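Local coordinates for protein aspartate aminotransferase (Giardia lamblia, PDB 3MEB) that probably catalyses the pyridoxal-phosphate-dependent, reversible transfer of an amino group from L-aspartate to 2-oxoglutarate, yielding oxaloacetate and L-glutamate, at residues N38-Y43 with K51-V56; I187-T192 with K225-I230; K194-A199 with S203-H208; G250-D255 with Q344-N349; D403-K406 with S410-L413. One frame throughout, in Å; residues are numbered along the deposited sequence.

How the contacts relate
Place in the fold sets the chemistry of these five contacts. Contacts 2 and 3 share helix 189-198 and are buried: Ile196 of contact 3 packs on Leu227 and Ile230 of contact 2, and both set aliphatic groups against phenyl rings beside the mixed sheet, contact 2 adding a carboxylate at its rim. Contact 1 lies across the chain's centre from both, and contact 5 adjoins it through the paired strands 52-54 and 411-413. Contact 1 is partly buried, a tyrosine ring held between a lysine and an asparagine with water beside it, whereas contact 5 is buried and closed by backbone hydrogen bonds. Contact 4 touches none of the others; it is partly buried, an aromatic cluster beside a helix N-terminus that binds an ethanediol and a water.

Contact 1. Residues N38-Y43 with K51-V56. With EDO (1,2-ethanediol), chain F.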
# COMPACT_ATOMS: atom_id res chain seq x y z
N ASN A 38 -13.30 8.57 10.99
CA ASN A 38 -13.21 9.13 12.34
C ASN A 38 -14.43 8.75 13.20
O ASN A 38 -14.36 8.83 14.42
CB ASN A 38 -13.01 10.66 12.25
CG ASN A 38 -12.80 11.36 13.63
OD1 ASN A 38 -11.83 11.10 14.34
ND2 ASN A 38 -13.73 12.29 13.96
N LEU A 39 -15.54 8.32 12.59
CA LEU A 39 -16.71 7.95 13.36
C LEU A 39 -16.41 6.76 14.24
O LEU A 39 -16.95 6.65 15.35
CB LEU A 39 -17.91 7.66 12.45
CG LEU A 39 -18.46 8.85 11.68
CD1 LEU A 39 -19.45 8.33 10.57
CD2 LEU A 39 -19.16 9.86 12.62
N THR A 40 -15.54 5.86 13.78
CA THR A 40 -15.17 4.71 14.62
C THR A 40 -14.30 5.15 15.80
O THR A 40 -14.43 4.59 16.89
CB THR A 40 -14.52 3.63 13.77
OG1 THR A 40 -15.45 3.27 12.73
CG2 THR A 40 -14.15 2.38 14.61
N VAL A 41 -13.44 6.14 15.57
CA VAL A 41 -12.57 6.68 16.64
C VAL A 41 -13.44 7.26 17.75
O VAL A 41 -13.25 6.91 18.93
CB VAL A 41 -11.56 7.72 16.12
CG1 VAL A 41 -10.69 8.30 17.25
CG2 VAL A 41 -10.62 7.04 15.05
N LEU A 42 -14.43 8.08 17.36
CA LEU A 42 -15.32 8.71 18.31
C LEU A 42 -16.17 7.68 19.05
O LEU A 42 -16.32 7.78 20.27
CB LEU A 42 -16.21 9.73 17.60
CG LEU A 42 -15.47 10.92 17.01
CD1 LEU A 42 -16.45 11.82 16.26
CD2 LEU A 42 -14.72 11.66 18.12
N TYR A 43 -16.75 6.74 18.29
CA TYR A 43 -17.56 5.68 18.85
C TYR A 43 -16.76 4.87 19.87
O TYR A 43 -17.28 4.48 20.91
CB TYR A 43 -18.07 4.74 17.74
CG TYR A 43 -18.65 3.45 18.28
CD1 TYR A 43 -19.99 3.41 18.69
CD2 TYR A 43 -17.88 2.30 18.40
CE1 TYR A 43 -20.56 2.24 19.18
CE2 TYR A 43 -18.43 1.10 18.92
CZ TYR A 43 -19.79 1.08 19.29
OH TYR A 43 -20.40 -0.05 19.81
N LYS A 51 -24.22 2.96 23.17
CA LYS A 51 -23.67 3.49 21.92
C LYS A 51 -23.86 2.56 20.73
O LYS A 51 -23.79 1.34 20.86
CB LYS A 51 -22.17 3.81 22.07
CG LYS A 51 -21.28 2.63 22.39
CD LYS A 51 -19.90 3.16 22.68
CE LYS A 51 -18.82 2.11 22.70
NZ LYS A 51 -17.50 2.75 22.88
N VAL A 52 -24.08 3.13 19.55
CA VAL A 52 -24.36 2.33 18.33
C VAL A 52 -23.50 2.89 17.21
O VAL A 52 -23.59 4.10 16.93
CB VAL A 52 -25.84 2.39 17.89
CG1 VAL A 52 -26.07 1.46 16.67
CG2 VAL A 52 -26.84 2.01 19.08
N ASN A 53 -22.70 2.04 16.56
CA ASN A 53 -21.85 2.50 15.46
C ASN A 53 -22.51 2.24 14.12
O ASN A 53 -22.58 1.10 13.70
CB ASN A 53 -20.48 1.78 15.48
CG ASN A 53 -19.50 2.34 14.44
OD1 ASN A 53 -19.82 3.28 13.68
ND2 ASN A 53 -18.27 1.77 14.42
N LEU A 54 -22.99 3.28 13.44
CA LEU A 54 -23.70 3.07 12.15
C LEU A 54 -22.97 3.87 11.07
O LEU A 54 -23.59 4.44 10.19
CB LEU A 54 -25.16 3.53 12.26
CG LEU A 54 -25.98 2.89 13.38
CD1 LEU A 54 -27.40 3.54 13.48
CD2 LEU A 54 -26.09 1.39 13.09
N GLY A 55 -21.64 3.89 11.17
CA GLY A 55 -20.78 4.77 10.38
C GLY A 55 -20.15 4.05 9.21
O GLY A 55 -20.80 3.85 8.18
N VAL A 56 -18.90 3.66 9.38
CA VAL A 56 -18.14 2.88 8.42
C VAL A 56 -18.91 1.61 8.01
O VAL A 56 -19.51 0.92 8.85
CB VAL A 56 -16.73 2.50 9.00
CG1 VAL A 56 -15.96 1.56 8.06
CG2 VAL A 56 -15.91 3.76 9.31
C1 EDO F . -19.61 -0.64 12.05
O1 EDO F . -18.84 0.33 11.32
C2 EDO F . -21.03 -0.74 11.50
O2 EDO F . -20.94 -1.09 10.13
O HOH W 1 -17.93 4.13 11.97
O HOH W 2 -16.20 0.78 12.17
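Tyr43 is sandwiched between Lys51 and Asn53 where helix 37-45 packs antiparallel against strand 52-54 of the small two-stranded parallel sheet. This end is tight. Asn53 CB sits over the middle of one ring face, 3.6 Å from the Tyr43 centroid, while the lysine chain crosses the opposite face at about a right angle, with Lys51 CG 3.3 Å from Tyr43 CE1. Lys51 begins with CG wedged between its backbone N and carbonyl carbon (chi1 62°) and then runs extended, which carries the ammonium over the ring in a cation-pi contact. From there NZ donates to Tyr43 O at 2.6 Å, in the carbonyl plane; a second bond goes to Asp46 O.

Toward Thr40 the packing gives way to solvent. One water joins Thr40 OG1, Asn53 OD1 and Val56 N; another links the same hydroxyl to an ethanediol, probably from the crystallisation liquor, which donates through O1 to Val56 O. Val56 also packs on Tyr90 of the second subunit, close to the cofactor pocket. An Asx turn shapes this corner: Gly55 N donates to Asn53 OD1 at 3.2 Å, from 37° above the carbonyl plane.

Contact 2. Residues I187-T192 with K225-I230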
# COMPACT_ATOMS: atom_id res chain seq x y z
N ILE A 187 -32.88 7.47 -9.51
CA ILE A 187 -31.97 7.93 -10.54
C ILE A 187 -32.76 8.64 -11.67
O ILE A 187 -33.72 8.09 -12.23
CB ILE A 187 -31.11 6.78 -11.11
CG1 ILE A 187 -30.23 6.20 -10.02
CG2 ILE A 187 -30.23 7.29 -12.34
CD1 ILE A 187 -29.78 4.76 -10.22
N ASP A 188 -32.32 9.84 -12.01
CA ASP A 188 -32.94 10.63 -13.07
C ASP A 188 -32.37 10.12 -14.38
O ASP A 188 -31.58 10.80 -15.05
CB ASP A 188 -32.63 12.10 -12.84
CG ASP A 188 -33.21 13.01 -13.89
OD1 ASP A 188 -34.04 12.56 -14.74
OD2 ASP A 188 -32.85 14.21 -13.86
N PHE A 189 -32.80 8.92 -14.75
CA PHE A 189 -32.15 8.11 -15.77
C PHE A 189 -32.17 8.72 -17.16
O PHE A 189 -31.23 8.55 -17.95
CB PHE A 189 -32.68 6.68 -15.78
CG PHE A 189 -31.86 5.76 -16.61
CD1 PHE A 189 -30.53 5.50 -16.27
CD2 PHE A 189 -32.36 5.22 -17.77
CE1 PHE A 189 -29.76 4.67 -17.06
CE2 PHE A 189 -31.59 4.39 -18.57
CZ PHE A 189 -30.29 4.12 -18.22
N SER A 190 -33.23 9.47 -17.45
CA SER A 190 -33.33 10.25 -18.68
C SER A 190 -32.11 11.18 -18.82
O SER A 190 -31.43 11.21 -19.86
CB SER A 190 -34.66 11.02 -18.66
OG SER A 190 -34.98 11.55 -19.93
N ASN A 191 -31.84 11.95 -17.77
CA ASN A 191 -30.64 12.82 -17.79
C ASN A 191 -29.30 12.08 -17.72
O ASN A 191 -28.30 12.53 -18.29
CB ASN A 191 -30.76 13.93 -16.73
CG ASN A 191 -31.76 15.02 -17.17
OD1 ASN A 191 -32.63 15.44 -16.41
ND2 ASN A 191 -31.69 15.39 -18.43
N THR A 192 -29.26 10.94 -17.02
CA THR A 192 -28.09 10.11 -17.04
C THR A 192 -27.65 9.82 -18.49
O THR A 192 -26.50 10.03 -18.86
CB THR A 192 -28.32 8.77 -16.27
OG1 THR A 192 -28.73 9.04 -14.91
CG2 THR A 192 -27.06 7.96 -16.29
N LYS A 225 -28.67 -2.00 -19.66
CA LYS A 225 -28.75 -2.37 -21.06
C LYS A 225 -28.98 -1.18 -21.99
O LYS A 225 -28.55 -1.22 -23.13
CB LYS A 225 -29.83 -3.42 -21.31
CG LYS A 225 -29.46 -4.77 -20.80
CD LYS A 225 -30.57 -5.76 -20.99
CE LYS A 225 -30.29 -7.04 -20.21
NZ LYS A 225 -30.43 -8.24 -21.08
N GLU A 226 -29.64 -0.14 -21.49
CA GLU A 226 -29.80 1.11 -22.25
C GLU A 226 -28.48 1.90 -22.38
O GLU A 226 -28.27 2.58 -23.37
CB GLU A 226 -30.82 2.02 -21.58
CG GLU A 226 -32.29 1.62 -21.78
CD GLU A 226 -33.20 2.78 -21.46
OE1 GLU A 226 -33.96 2.68 -20.50
OE2 GLU A 226 -33.11 3.82 -22.13
N LEU A 227 -27.64 1.84 -21.35
CA LEU A 227 -26.36 2.55 -21.35
C LEU A 227 -25.38 1.89 -22.32
O LEU A 227 -24.59 2.58 -22.98
CB LEU A 227 -25.78 2.68 -19.94
CG LEU A 227 -26.57 3.53 -18.95
CD1 LEU A 227 -25.94 3.43 -17.55
CD2 LEU A 227 -26.63 4.97 -19.38
N LEU A 228 -25.48 0.56 -22.46
CA LEU A 228 -24.59 -0.20 -23.35
C LEU A 228 -24.36 0.42 -24.76
O LEU A 228 -23.24 0.75 -25.11
CB LEU A 228 -25.05 -1.67 -23.45
CG LEU A 228 -24.22 -2.61 -24.33
CD1 LEU A 228 -22.80 -2.62 -23.80
CD2 LEU A 228 -24.83 -4.04 -24.42
N PRO A 229 -25.42 0.56 -25.56
CA PRO A 229 -25.21 1.15 -26.90
C PRO A 229 -24.65 2.60 -26.92
O PRO A 229 -24.01 2.98 -27.90
CB PRO A 229 -26.62 1.13 -27.51
CG PRO A 229 -27.53 1.13 -26.29
CD PRO A 229 -26.84 0.23 -25.34
N ILE A 230 -24.91 3.39 -25.86
CA ILE A 230 -24.40 4.75 -25.78
C ILE A 230 -22.86 4.65 -25.61
O ILE A 230 -22.08 5.34 -26.26
CB ILE A 230 -24.97 5.53 -24.55
CG1 ILE A 230 -26.49 5.69 -24.63
CG2 ILE A 230 -24.32 6.91 -24.41
CD1 ILE A 230 -27.09 6.17 -23.30
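Glu226 and Leu227 meet Phe189 from two neighbouring positions on helix 221-234, and the phenyl ring reaches them from the first turn of helix 189-198. The glutamate can be followed outward. Its CB lies in the plane of the ring, at the edge, 3.9 Å from Phe189 CE2. Glu226 CG runs past the rim, 4.3 Å from Phe189 CE2, and with the chain extended CD closes to 3.7 Å from the same carbon. At the tip, Glu226 OE1 approaches Phe189 CE2 to 3.5 Å, near the ring plane, with the carboxylate turned 80° against the phenyl. A carboxylate oxygen placed there faces the weakly positive C-H rim and not the pi cloud, which is probably mildly favourable. The other oxygen, OE2, forms a salt bridge with Lys193, one turn along the facing helix, so the charge is held at the border of the contact.

Leu227 supplies the apolar half. Leu227 and Phe189 reach toward each other from opposite directions, Leu227 CG lying at the ring edge 3.8 Å from Phe189 CZ, and CD2 extends to Thr192 CG2 at 4.3 Å. Phe189 can point across the gap because its CG stands anti to the backbone N (chi1 -168°). Thr192 keeps its hydroxyl for Thr177 O. Two helices packed side by side against a mainly parallel sheet, as here, are characteristic of the large cofactor-binding domain of fold-type I aminotransferases.

Contact 3. Residues K194-A199 with S203-H208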
# COMPACT_ATOMS: atom_id res chain seq x y z
N LYS A 194 -28.55 11.39 -21.30
CA LYS A 194 -28.20 12.63 -22.04
C LYS A 194 -26.80 13.05 -21.74
O LYS A 194 -26.05 13.42 -22.63
CB LYS A 194 -29.18 13.78 -21.72
CG LYS A 194 -30.56 13.54 -22.36
CD LYS A 194 -31.66 14.46 -21.81
CE LYS A 194 -33.01 14.17 -22.45
NZ LYS A 194 -33.98 15.26 -22.13
N ASP A 195 -26.44 12.96 -20.45
CA ASP A 195 -25.13 13.37 -19.99
C ASP A 195 -24.03 12.51 -20.61
O ASP A 195 -22.98 13.03 -21.04
CB ASP A 195 -25.07 13.33 -18.47
CG ASP A 195 -25.76 14.51 -17.82
OD1 ASP A 195 -26.21 15.45 -18.53
OD2 ASP A 195 -25.83 14.52 -16.58
N ILE A 196 -24.27 11.21 -20.71
CA ILE A 196 -23.25 10.28 -21.22
C ILE A 196 -23.19 10.37 -22.73
O ILE A 196 -22.11 10.29 -23.34
CB ILE A 196 -23.51 8.83 -20.72
CG1 ILE A 196 -23.43 8.79 -19.21
CG2 ILE A 196 -22.51 7.83 -21.32
CD1 ILE A 196 -23.67 7.40 -18.59
N GLN A 197 -24.35 10.64 -23.33
CA GLN A 197 -24.42 10.84 -24.78
C GLN A 197 -23.77 12.16 -25.23
O GLN A 197 -23.23 12.21 -26.32
CB GLN A 197 -25.88 10.75 -25.28
CG GLN A 197 -26.08 10.84 -26.81
CD GLN A 197 -25.75 9.54 -27.54
OE1 GLN A 197 -26.24 8.47 -27.17
NE2 GLN A 197 -24.93 9.62 -28.60
N SER A 198 -23.84 13.20 -24.39
CA SER A 198 -23.33 14.53 -24.74
C SER A 198 -21.83 14.74 -24.48
O SER A 198 -21.23 15.68 -25.00
CB SER A 198 -24.13 15.59 -23.97
OG SER A 198 -25.48 15.57 -24.38
N ALA A 199 -21.23 13.86 -23.68
CA ALA A 199 -19.81 13.94 -23.37
C ALA A 199 -18.98 13.72 -24.64
O ALA A 199 -19.42 13.01 -25.56
CB ALA A 199 -19.42 12.91 -22.31
N SER A 203 -14.53 9.40 -23.50
CA SER A 203 -14.46 9.90 -22.14
C SER A 203 -14.48 8.71 -21.16
O SER A 203 -14.81 7.59 -21.56
CB SER A 203 -15.63 10.86 -21.88
OG SER A 203 -15.42 12.05 -22.62
N ILE A 204 -14.13 8.96 -19.90
CA ILE A 204 -14.06 7.92 -18.88
C ILE A 204 -15.22 8.12 -17.89
O ILE A 204 -15.43 9.24 -17.42
CB ILE A 204 -12.73 8.00 -18.10
CG1 ILE A 204 -11.52 7.88 -19.04
CG2 ILE A 204 -12.64 6.91 -17.01
CD1 ILE A 204 -10.22 8.51 -18.48
N PHE A 205 -15.98 7.06 -17.62
CA PHE A 205 -17.11 7.16 -16.70
C PHE A 205 -16.87 6.24 -15.55
O PHE A 205 -16.67 5.05 -15.76
CB PHE A 205 -18.45 6.84 -17.40
CG PHE A 205 -18.89 7.95 -18.31
CD1 PHE A 205 -19.71 8.95 -17.86
CD2 PHE A 205 -18.36 8.05 -19.59
CE1 PHE A 205 -20.04 10.01 -18.68
CE2 PHE A 205 -18.70 9.10 -20.41
CZ PHE A 205 -19.54 10.07 -19.96
N LEU A 206 -16.87 6.81 -14.35
CA LEU A 206 -16.77 6.00 -13.14
C LEU A 206 -18.16 5.51 -12.78
O LEU A 206 -19.12 6.32 -12.72
CB LEU A 206 -16.19 6.85 -11.99
CG LEU A 206 -15.88 6.15 -10.68
CD1 LEU A 206 -14.75 5.11 -10.79
CD2 LEU A 206 -15.51 7.23 -9.65
N PHE A 207 -18.28 4.20 -12.59
CA PHE A 207 -19.54 3.55 -12.26
C PHE A 207 -19.32 2.71 -11.05
O PHE A 207 -18.26 2.10 -10.90
CB PHE A 207 -19.98 2.56 -13.36
CG PHE A 207 -20.44 3.20 -14.62
CD1 PHE A 207 -21.56 4.03 -14.63
CD2 PHE A 207 -19.76 2.99 -15.80
CE1 PHE A 207 -21.98 4.65 -15.84
CE2 PHE A 207 -20.17 3.56 -16.99
CZ PHE A 207 -21.28 4.40 -17.01
N HIS A 208 -20.29 2.68 -10.17
CA HIS A 208 -20.33 1.65 -9.13
C HIS A 208 -20.98 0.40 -9.73
O HIS A 208 -22.05 0.48 -10.34
CB HIS A 208 -21.13 2.14 -7.94
CG HIS A 208 -20.58 3.37 -7.30
ND1 HIS A 208 -20.44 3.50 -5.94
CD2 HIS A 208 -20.22 4.57 -7.83
CE1 HIS A 208 -19.98 4.71 -5.66
NE2 HIS A 208 -19.85 5.39 -6.79
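Ile196 in the last turn of helix 189-198 and Ala199 just after it rest on Phe205 and Phe207 of strand 204-208, where the helix packs on the next strand of the mixed sheet in the alpha/beta domain that binds the cofactor in this family. A short turn separates the two, and the strand lies inside the seven-stranded sheet.

Contact with a ring face comes first. Ile196 CG2 stands over Phe205, 4.1 Å from the centroid and 17° off the normal, a CH-pi contact displaced toward the rim. A chi1 of -62° puts CG1 anti to the carbonyl carbon and CG2 anti to the backbone N, so the two branches reach different parts of the ring.

Plain apolar packing completes the set. Ile196 CG1 lies 3.6 Å from Phe205 CE1, the two side chains meeting at a slant. Ala199 CB touches Phe205 near its plane, 3.7 Å from CZ, while Ile196 CD1 reaches the rim of Phe207 at CZ, 4.1 Å away. Tyr149 of the adjacent strand stacks on Phe205, and Leu227, Ile230 and Met231 of helix 221-234 pack on Ile196, so the phenyl and the isoleucine are both enclosed.

Polar groups gather at the turn. His236 receives Ser203 N on ND1, and Ser203 OG is hydrogen-bonded to Pro200 O while lying 4.1 Å from Ala199 CB.

Contact 4. Residues G250-D255 with Q344-N349; sequences GSFEAD and QMFYDN. With EDO (1,2-ethanediol), chain K.
Phe252 meets Phe346 and Tyr347 in a small aromatic cluster that joins the short helix 252-255 to the long helix 340-370. Phe252 meets both rings obliquely. Its CZ presses against the edge of Phe346, 3.5 Å from CE2, and the planes stand 64° apart. Tyr347 leans on Phe252 more loosely, with CE1 over one face of the phenyl and Tyr347 CD1 4.2 Å from Phe252 CD2. Phe346 can turn back toward the short helix because its CG lies anti to the backbone N (chi1 171°); Phe279 stacks on this ring, and Leu106 of helix 97-108 packs on Phe252.

Hydrogen bonds cluster at the start of helix 252-255. Ser251 is the N-cap: its OG accepts from Ala254 N at 3.0 Å in a nearly straight bond (172°). The two amides before it in the first turn bind an ethanediol, probably from the crystallisation liquor. Phe252 N donates to its O2 at 3.0 Å and Glu253 N to its O1 at 3.2 Å.

The same diol bridges to the other helix. Its C2 hangs over the centre of the Tyr347 ring, 3.3 Å from CD1, and O2 binds a water that donates to Tyr347 O at 2.7 Å and only weakly to Gly250 O.

The chemistry is thus divided: apolar rings weld the two helices on one side, and beside them lies a polar niche where the N-terminal amides of a helix donate to a small diol, as suits a donor-rich helix start with an affinity for oxygen acceptors.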
# COMPACT_ATOMS: atom_id res chain seq x y z
N GLY A 250 -27.12 -10.49 -3.39
CA GLY A 250 -26.64 -11.68 -2.62
C GLY A 250 -25.98 -12.81 -3.44
O GLY A 250 -25.53 -13.80 -2.86
N SER A 251 -25.93 -12.64 -4.76
CA SER A 251 -25.29 -13.58 -5.71
C SER A 251 -24.12 -12.92 -6.41
O SER A 251 -24.32 -11.87 -7.05
CB SER A 251 -26.28 -13.99 -6.80
OG SER A 251 -25.61 -14.29 -8.03
N PHE A 252 -22.93 -13.53 -6.33
CA PHE A 252 -21.75 -12.99 -6.99
C PHE A 252 -21.94 -12.79 -8.44
O PHE A 252 -21.55 -11.75 -8.98
CB PHE A 252 -20.52 -13.88 -6.77
CG PHE A 252 -19.67 -13.42 -5.65
CD1 PHE A 252 -18.44 -12.83 -5.87
CD2 PHE A 252 -20.16 -13.51 -4.36
CE1 PHE A 252 -17.70 -12.34 -4.79
CE2 PHE A 252 -19.42 -13.04 -3.30
CZ PHE A 252 -18.20 -12.47 -3.51
N GLU A 253 -22.50 -13.79 -9.09
CA GLU A 253 -22.71 -13.71 -10.53
C GLU A 253 -23.58 -12.52 -10.88
O GLU A 253 -23.21 -11.69 -11.73
CB GLU A 253 -23.36 -14.98 -11.08
CG GLU A 253 -23.69 -14.87 -12.58
CD GLU A 253 -24.37 -16.11 -13.15
OE1 GLU A 253 -24.66 -17.06 -12.38
OE2 GLU A 253 -24.62 -16.12 -14.38
N ALA A 254 -24.74 -12.44 -10.23
CA ALA A 254 -25.65 -11.36 -10.54
C ALA A 254 -25.01 -10.03 -10.20
O ALA A 254 -25.09 -9.08 -10.97
CB ALA A 254 -27.01 -11.54 -9.81
N ASP A 255 -24.36 -9.91 -9.05
CA ASP A 255 -23.80 -8.60 -8.74
C ASP A 255 -22.73 -8.13 -9.75
O ASP A 255 -22.47 -6.93 -9.85
CB ASP A 255 -23.32 -8.56 -7.30
CG ASP A 255 -24.46 -8.67 -6.29
OD1 ASP A 255 -25.63 -8.62 -6.70
OD2 ASP A 255 -24.19 -8.80 -5.08
N GLN A 344 -17.38 -22.71 -1.58
CA GLN A 344 -18.80 -22.84 -1.23
C GLN A 344 -19.11 -22.24 0.15
O GLN A 344 -20.13 -21.55 0.33
CB GLN A 344 -19.27 -24.29 -1.31
CG GLN A 344 -20.80 -24.42 -1.20
CD GLN A 344 -21.53 -23.55 -2.24
OE1 GLN A 344 -22.39 -22.74 -1.90
NE2 GLN A 344 -21.15 -23.70 -3.52
N MET A 345 -18.24 -22.51 1.11
CA MET A 345 -18.38 -21.93 2.44
C MET A 345 -18.37 -20.40 2.34
O MET A 345 -19.22 -19.74 2.93
CB MET A 345 -17.26 -22.41 3.37
CG MET A 345 -17.40 -21.94 4.83
SD MET A 345 -16.05 -22.50 5.87
CE MET A 345 -16.33 -24.29 5.84
N PHE A 346 -17.42 -19.86 1.61
CA PHE A 346 -17.38 -18.41 1.36
C PHE A 346 -18.70 -17.88 0.83
O PHE A 346 -19.23 -16.89 1.35
CB PHE A 346 -16.29 -18.08 0.37
CG PHE A 346 -16.32 -16.66 -0.10
CD1 PHE A 346 -16.10 -15.62 0.78
CD2 PHE A 346 -16.59 -16.37 -1.41
CE1 PHE A 346 -16.15 -14.29 0.34
CE2 PHE A 346 -16.63 -15.08 -1.85
CZ PHE A 346 -16.41 -14.03 -0.95
N TYR A 347 -19.23 -18.51 -0.21
CA TYR A 347 -20.50 -18.03 -0.78
C TYR A 347 -21.65 -18.05 0.22
O TYR A 347 -22.47 -17.13 0.22
CB TYR A 347 -20.91 -18.87 -1.99
CG TYR A 347 -20.11 -18.77 -3.26
CD1 TYR A 347 -19.43 -17.59 -3.63
CD2 TYR A 347 -20.08 -19.84 -4.16
CE1 TYR A 347 -18.72 -17.52 -4.85
CE2 TYR A 347 -19.38 -19.76 -5.37
CZ TYR A 347 -18.72 -18.60 -5.70
OH TYR A 347 -18.05 -18.57 -6.90
N ASP A 348 -21.75 -19.13 1.01
CA ASP A 348 -22.73 -19.26 2.10
C ASP A 348 -22.53 -18.14 3.15
O ASP A 348 -23.50 -17.57 3.66
CB ASP A 348 -22.58 -20.62 2.84
CG ASP A 348 -22.91 -21.84 1.97
OD1 ASP A 348 -23.47 -21.70 0.88
OD2 ASP A 348 -22.66 -22.99 2.40
N ASN A 349 -21.27 -17.84 3.46
CA ASN A 349 -20.93 -16.85 4.47
C ASN A 349 -21.40 -15.44 4.05
O ASN A 349 -21.98 -14.71 4.85
CB ASN A 349 -19.41 -16.79 4.69
CG ASN A 349 -18.83 -18.01 5.42
OD1 ASN A 349 -17.60 -18.18 5.39
ND2 ASN A 349 -19.66 -18.83 6.07
C1 EDO K . -22.81 -17.66 -6.58
O1 EDO K . -22.83 -16.66 -7.62
C2 EDO K . -22.24 -17.08 -5.29
O2 EDO K . -23.04 -16.03 -4.70
O HOH W 3 -22.65 -15.52 -1.92

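Contact 5. Residues D403-K406 with S410-L413; sequences DYLK and SIYL
The ring of Tyr412 is met obliquely by the aliphatic chain of Lys406, with Lys406 CG and CD both 3.5 Å from Tyr412 CE1. Leu42 and Tyr43 of helix 37-45 pack on the same phenol from the side of the ring away from Lys406, so it is held between two helices. One of them, helix 399-409, leads through Ser410 into strand 411-413, which pairs with 52-54 in a two-stranded parallel sheet. Lys406 crosses the ring at about a right angle; its CG is anti to the backbone N (chi1 169°), and the bend at chi3 then directs the amino end away from the strand. The phenol hydroxyl binds Asp46, whose carboxylate also takes Ser410 OG.

Backbone bonds make the turn. Ser410 is the first residue to leave the helix and does so with positive phi, which swings the chain round for the strand. Ile411 N then donates to Leu405 O at 3.1 Å, straight at the hydrogen (174°) but from well above the carbonyl plane. Ser410 N adds a weak bond to Lys406 O.

Beside the turn the apolar side chains close up. Leu405 CB faces Ile411 CB at 4.3 Å, with Ala436 of helix 430-443 touching both residues. Further along the strand the fit becomes tighter than usual: Leu405 CD1 lies 3.4 Å from Leu413 CD1.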
# COMPACT_ATOMS: atom_id res chain seq x y z
N ASP A 403 -25.94 15.11 14.17
CA ASP A 403 -25.21 15.65 15.34
C ASP A 403 -25.99 15.42 16.66
O ASP A 403 -25.40 15.11 17.70
CB ASP A 403 -24.97 17.14 15.20
CG ASP A 403 -23.90 17.50 14.18
OD1 ASP A 403 -22.98 16.67 13.86
OD2 ASP A 403 -23.96 18.69 13.74
N TYR A 404 -27.30 15.61 16.61
CA TYR A 404 -28.15 15.37 17.77
C TYR A 404 -28.08 13.89 18.18
O TYR A 404 -27.96 13.57 19.35
CB TYR A 404 -29.60 15.81 17.50
CG TYR A 404 -30.55 15.65 18.67
CD1 TYR A 404 -30.69 16.66 19.63
CD2 TYR A 404 -31.28 14.47 18.85
CE1 TYR A 404 -31.53 16.50 20.71
CE2 TYR A 404 -32.12 14.32 19.93
CZ TYR A 404 -32.25 15.33 20.85
OH TYR A 404 -33.07 15.18 21.94
N LEU A 405 -28.18 12.98 17.20
CA LEU A 405 -28.15 11.53 17.52
C LEU A 405 -26.84 11.11 18.18
O LEU A 405 -26.83 10.27 19.08
CB LEU A 405 -28.39 10.69 16.26
CG LEU A 405 -29.85 10.74 15.79
CD1 LEU A 405 -29.99 10.24 14.36
CD2 LEU A 405 -30.73 9.94 16.73
N LYS A 406 -25.74 11.68 17.70
CA LYS A 406 -24.45 11.47 18.30
C LYS A 406 -24.40 12.02 19.74
O LYS A 406 -24.04 11.27 20.65
CB LYS A 406 -23.35 12.12 17.44
CG LYS A 406 -22.02 12.17 18.11
CD LYS A 406 -20.88 12.61 17.15
CE LYS A 406 -20.96 14.09 16.76
NZ LYS A 406 -19.62 14.58 16.25
N SER A 410 -25.65 8.84 21.48
CA SER A 410 -24.42 8.12 21.12
C SER A 410 -24.62 7.15 19.95
O SER A 410 -24.10 6.04 19.95
CB SER A 410 -23.82 7.43 22.36
OG SER A 410 -23.33 8.37 23.34
N ILE A 411 -25.38 7.58 18.95
CA ILE A 411 -25.53 6.85 17.70
C ILE A 411 -24.74 7.56 16.61
O ILE A 411 -24.94 8.75 16.37
CB ILE A 411 -27.02 6.77 17.32
CG1 ILE A 411 -27.80 5.99 18.39
CG2 ILE A 411 -27.19 6.09 15.99
CD1 ILE A 411 -29.31 6.02 18.20
N TYR A 412 -23.82 6.84 15.95
CA TYR A 412 -22.87 7.42 14.99
C TYR A 412 -23.25 7.10 13.53
O TYR A 412 -23.18 5.95 13.10
CB TYR A 412 -21.44 6.96 15.33
CG TYR A 412 -20.99 7.52 16.66
CD1 TYR A 412 -20.37 8.75 16.73
CD2 TYR A 412 -21.29 6.88 17.85
CE1 TYR A 412 -19.99 9.29 17.94
CE2 TYR A 412 -20.93 7.41 19.06
CZ TYR A 412 -20.27 8.62 19.11
OH TYR A 412 -19.91 9.19 20.33
N LEU A 413 -23.67 8.14 12.82
CA LEU A 413 -24.01 8.10 11.42
C LEU A 413 -23.12 9.05 10.66
O LEU A 413 -22.57 9.99 11.23
CB LEU A 413 -25.45 8.63 11.21
CG LEU A 413 -26.57 7.80 11.79
CD1 LEU A 413 -27.45 8.65 12.70
CD2 LEU A 413 -27.34 7.22 10.66